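Local coordinates for sperm-specific class P protein 19 (Caenorhabditis elegans, PDB 1ROW), which is of unestablished function but belongs to the major sperm protein family and probably plays a structural part in nematode sperm, at residues Ile31-Lys36 with Gly50-Ser55; Val76-Ala81 with Gly99-Pro104. All coordinates share one frame; numbering follows the deposited sequence.

From the N terminus, the chain first runs through strands 4-6, 10-13 and 17-25 before reaching contact 1, where strand 31-37 and, after a turn, the antiparallel strand 43-52 pair to close a hairpin. Strand 56-64 follows, and strand 70-80 then returns to pair with the other edge of 31-37. Contact 2 closes the next excursion, a long connection carrying helix 88-92, by setting strand 99-108 beside 70-80. The two loops follow in series and neither nests nor crosses. They are joined by backbone pairing between 31-37 and 70-80, Val32 with Ala79 and Lys34 with His77, so the contacts tie together four strands adjacent in the sheet, in the order 43-52, 31-37, 70-80, 99-108.

Contact 1. Residues Ile31-Lys36 with Gly50-Ser55; sequences IVFKIK and GFVDPS
Ile31 and Val52 face each other as an antiparallel hydrogen-bonded pair, their side chains lying alongside and pointing the same way. From CB of Ile31, 4.1 Å from O of Val52, the chain steps to CG1, which sits 3.3 Å from Val52 CB. CG1 is wedged between the backbone N and the carbonyl carbon of its own residue (chi1 59°), and CD1 extends from there to lie 3.4 Å from Val52 CB, so that both atoms press closer to it than is usual for carbon contacts. Both backbone bonds of the pair form; that from Ile31 N to Val52 O is 3.0 Å long and close to straight at 168°. Val52 O also accepts from Asn25 ND2.

These strands are the arms of a beta hairpin in the immunoglobulin-like fold of the MSP domain. Two residues on, Phe33 and Gly50 form the next hydrogen-bonded pair, and one face of the Phe33 ring lies over Gly50, whose CA is 3.8 Å from the ring centroid and 27° off the ring normal in a CH-pi contact. Phe33 CD2 also reaches Val52 CG2 at 3.6 Å, linking the two pairs on this face. Val32 and Phe51, the non-hydrogen-bonded pair between, point to the opposite face, where Val32 CG2 comes 4.0 Å from Phe51 CE1 and helix 88-92 packs against both side chains.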
# COMPACT_ATOMS: atom_id res chain seq x y z
N ILE A 31 -12.64 -3.94 -2.43
CA ILE A 31 -11.40 -4.71 -2.45
C ILE A 31 -10.74 -4.66 -1.08
O ILE A 31 -10.89 -3.69 -0.33
CB ILE A 31 -10.40 -4.17 -3.50
CG1 ILE A 31 -10.07 -2.71 -3.21
CG2 ILE A 31 -10.98 -4.34 -4.90
CD1 ILE A 31 -9.19 -2.05 -4.25
N VAL A 32 -10.04 -5.73 -0.74
CA VAL A 32 -9.31 -5.83 0.51
C VAL A 32 -7.85 -5.84 0.07
O VAL A 32 -7.52 -6.39 -0.98
CB VAL A 32 -9.64 -7.15 1.26
CG1 VAL A 32 -9.17 -8.35 0.45
CG2 VAL A 32 -9.00 -7.16 2.63
N PHE A 33 -6.97 -5.21 0.85
CA PHE A 33 -5.55 -5.18 0.49
C PHE A 33 -4.64 -5.35 1.70
O PHE A 33 -5.05 -5.09 2.84
CB PHE A 33 -5.23 -3.85 -0.22
CG PHE A 33 -5.29 -2.65 0.68
CD1 PHE A 33 -4.23 -2.34 1.54
CD2 PHE A 33 -6.40 -1.81 0.67
CE1 PHE A 33 -4.29 -1.23 2.38
CE2 PHE A 33 -6.46 -0.69 1.51
CZ PHE A 33 -5.41 -0.40 2.36
N LYS A 34 -3.41 -5.79 1.44
CA LYS A 34 -2.38 -5.98 2.46
C LYS A 34 -1.08 -5.47 1.86
O LYS A 34 -0.72 -5.84 0.74
CB LYS A 34 -2.22 -7.45 2.83
CG LYS A 34 -1.12 -7.66 3.87
CD LYS A 34 -0.87 -9.13 4.17
CE LYS A 34 0.06 -9.27 5.36
NZ LYS A 34 1.32 -8.48 5.21
N ILE A 35 -0.34 -4.66 2.60
CA ILE A 35 0.89 -4.10 2.07
C ILE A 35 2.16 -4.61 2.73
O ILE A 35 2.26 -4.67 3.95
CB ILE A 35 0.86 -2.57 2.17
CG1 ILE A 35 -0.42 -2.04 1.52
CG2 ILE A 35 2.09 -1.98 1.49
CD1 ILE A 35 -0.54 -0.53 1.49
N LYS A 36 3.13 -4.97 1.90
CA LYS A 36 4.42 -5.44 2.38
C LYS A 36 5.52 -4.59 1.74
O LYS A 36 5.49 -4.32 0.54
CB LYS A 36 4.63 -6.91 2.03
CG LYS A 36 4.14 -7.88 3.10
CD LYS A 36 4.83 -9.24 2.97
CE LYS A 36 4.54 -10.14 4.17
NZ LYS A 36 5.33 -11.41 4.13
N GLY A 50 -6.40 -2.93 4.82
CA GLY A 50 -7.51 -2.02 4.59
C GLY A 50 -8.45 -2.42 3.48
O GLY A 50 -8.28 -3.46 2.85
N PHE A 51 -9.46 -1.58 3.26
CA PHE A 51 -10.46 -1.80 2.22
C PHE A 51 -10.47 -0.59 1.29
O PHE A 51 -10.03 0.49 1.65
CB PHE A 51 -11.86 -1.89 2.83
CG PHE A 51 -12.06 -3.06 3.75
CD1 PHE A 51 -12.07 -4.37 3.26
CD2 PHE A 51 -12.30 -2.86 5.11
CE1 PHE A 51 -12.32 -5.45 4.10
CE2 PHE A 51 -12.55 -3.94 5.97
CZ PHE A 51 -12.56 -5.23 5.46
N VAL A 52 -10.97 -0.80 0.07
CA VAL A 52 -11.13 0.30 -0.88
C VAL A 52 -12.49 0.02 -1.52
O VAL A 52 -12.66 -0.98 -2.20
CB VAL A 52 -10.04 0.34 -1.97
CG1 VAL A 52 -10.12 1.66 -2.71
CG2 VAL A 52 -8.65 0.16 -1.36
N ASP A 53 -13.45 0.90 -1.26
CA ASP A 53 -14.79 0.75 -1.79
C ASP A 53 -14.87 0.94 -3.30
O ASP A 53 -13.99 1.55 -3.90
CB ASP A 53 -15.74 1.74 -1.11
CG ASP A 53 -15.81 1.55 0.39
OD1 ASP A 53 -15.97 0.39 0.83
OD2 ASP A 53 -15.72 2.56 1.12
N PRO A 54 -15.94 0.42 -3.93
CA PRO A 54 -16.10 0.58 -5.38
C PRO A 54 -16.10 2.08 -5.66
O PRO A 54 -16.81 2.84 -4.99
CB PRO A 54 -17.46 -0.06 -5.64
CG PRO A 54 -17.55 -1.10 -4.58
CD PRO A 54 -17.02 -0.40 -3.36
N SER A 55 -15.32 2.51 -6.65
CA SER A 55 -15.21 3.92 -7.01
C SER A 55 -14.78 4.76 -5.81
O SER A 55 -15.02 5.97 -5.75
CB SER A 55 -16.52 4.46 -7.59
OG SER A 55 -17.52 4.59 -6.60

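Contact 2. Residues Val76-Ala81 with Gly99-Pro104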
# COMPACT_ATOMS: atom_id res chain seq x y z
N VAL A 76 1.55 -4.22 -2.92
CA VAL A 76 0.19 -4.21 -2.45
C VAL A 76 -0.55 -5.45 -2.96
O VAL A 76 -0.81 -5.59 -4.16
CB VAL A 76 -0.54 -2.93 -2.93
CG1 VAL A 76 -1.94 -2.89 -2.34
CG2 VAL A 76 0.25 -1.69 -2.51
N HIS A 77 -0.84 -6.36 -2.04
CA HIS A 77 -1.56 -7.59 -2.35
C HIS A 77 -3.04 -7.29 -2.15
O HIS A 77 -3.44 -6.77 -1.10
CB HIS A 77 -1.11 -8.70 -1.40
CG HIS A 77 0.35 -9.04 -1.52
ND1 HIS A 77 0.81 -10.01 -2.39
CD2 HIS A 77 1.44 -8.50 -0.95
CE1 HIS A 77 2.13 -10.04 -2.35
NE2 HIS A 77 2.54 -9.13 -1.48
N PHE A 78 -3.87 -7.61 -3.14
CA PHE A 78 -5.29 -7.33 -3.02
C PHE A 78 -6.18 -8.47 -3.50
O PHE A 78 -5.73 -9.40 -4.17
CB PHE A 78 -5.63 -6.06 -3.81
CG PHE A 78 -5.29 -6.14 -5.26
CD1 PHE A 78 -6.15 -6.76 -6.15
CD2 PHE A 78 -4.08 -5.64 -5.73
CE1 PHE A 78 -5.82 -6.89 -7.50
CE2 PHE A 78 -3.73 -5.76 -7.07
CZ PHE A 78 -4.60 -6.38 -7.96
N ALA A 79 -7.46 -8.37 -3.15
CA ALA A 79 -8.44 -9.37 -3.52
C ALA A 79 -9.85 -8.85 -3.29
O ALA A 79 -10.05 -7.83 -2.64
CB ALA A 79 -8.23 -10.65 -2.71
N SER A 80 -10.81 -9.57 -3.83
CA SER A 80 -12.20 -9.21 -3.66
C SER A 80 -12.51 -9.24 -2.17
O SER A 80 -12.13 -10.18 -1.47
CB SER A 80 -13.09 -10.22 -4.39
OG SER A 80 -14.44 -10.05 -4.03
N ALA A 81 -13.18 -8.21 -1.68
CA ALA A 81 -13.53 -8.15 -0.26
C ALA A 81 -14.67 -9.12 0.00
O ALA A 81 -15.71 -9.07 -0.66
CB ALA A 81 -13.94 -6.74 0.11
N GLY A 99 -4.33 -10.43 -6.90
CA GLY A 99 -3.34 -9.71 -7.68
C GLY A 99 -2.49 -8.78 -6.84
O GLY A 99 -2.74 -8.60 -5.64
N THR A 100 -1.48 -8.18 -7.45
CA THR A 100 -0.61 -7.26 -6.74
C THR A 100 -0.16 -6.10 -7.62
O THR A 100 0.01 -6.26 -8.83
CB THR A 100 0.68 -7.96 -6.22
OG1 THR A 100 1.60 -8.14 -7.30
CG2 THR A 100 0.36 -9.32 -5.60
N VAL A 101 0.02 -4.94 -7.01
CA VAL A 101 0.52 -3.76 -7.70
C VAL A 101 1.73 -3.31 -6.90
O VAL A 101 1.69 -3.27 -5.67
CB VAL A 101 -0.52 -2.61 -7.76
CG1 VAL A 101 -1.65 -2.99 -8.70
CG2 VAL A 101 -1.05 -2.32 -6.38
N THR A 102 2.81 -2.98 -7.59
CA THR A 102 4.03 -2.56 -6.93
C THR A 102 4.32 -1.09 -7.14
O THR A 102 4.27 -0.58 -8.26
CB THR A 102 5.22 -3.40 -7.42
OG1 THR A 102 4.99 -4.78 -7.09
CG2 THR A 102 6.51 -2.94 -6.75
N ILE A 103 4.60 -0.41 -6.03
CA ILE A 103 4.93 1.01 -6.03
C ILE A 103 6.41 1.09 -5.68
O ILE A 103 6.82 0.70 -4.58
CB ILE A 103 4.13 1.78 -4.95
CG1 ILE A 103 2.63 1.74 -5.26
CG2 ILE A 103 4.61 3.23 -4.86
CD1 ILE A 103 1.78 2.47 -4.25
N PRO A 104 7.24 1.56 -6.63
CA PRO A 104 8.67 1.64 -6.28
C PRO A 104 8.91 2.80 -5.32
O PRO A 104 8.22 3.81 -5.36
CB PRO A 104 9.34 1.84 -7.64
CG PRO A 104 8.31 2.58 -8.43
CD PRO A 104 7.03 1.86 -8.05
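Backbone bonding joins Val76 to Val101 and Phe78 to Gly99, two antiparallel hydrogen-bonded pairs with His77 and Thr100 as the non-hydrogen-bonded pair between. The bond from Phe78 N to Gly99 O is 2.9 Å and nearly straight at 171°, whereas the return bond from Gly99 N to Phe78 O is longer, 3.2 Å. Thr100 CA adds a CA-H...O contact to Val76 O.

Aromatic packing follows from the Phe78 torsion: a chi1 of 59° turns the ring back over Gly99, whose CA lies 4.0 Å from the Phe78 ring centroid in a CH-pi contact. With an alanine in place of Phe78, Gly99 would probably lose the ring over it and Val101 CG1 its aromatic neighbour, opening a gap.

Apolar contacts complete this face: Val101 CG1 meets Phe78 CE2 at 3.8 Å, and Val101 CG2 meets Val76 CB at 3.5 Å. Val76 also touches Phe33 and Ile35 on the adjacent strand 31-37. On the other face His77 and Thr100 run side by side, with the methyl CG2 of Thr100 3.3 Å from His77 ND1. The hydrogen bonds here thus all come from backbone atoms of the flanking pairs, while side chains add apolar and CH-pi packing.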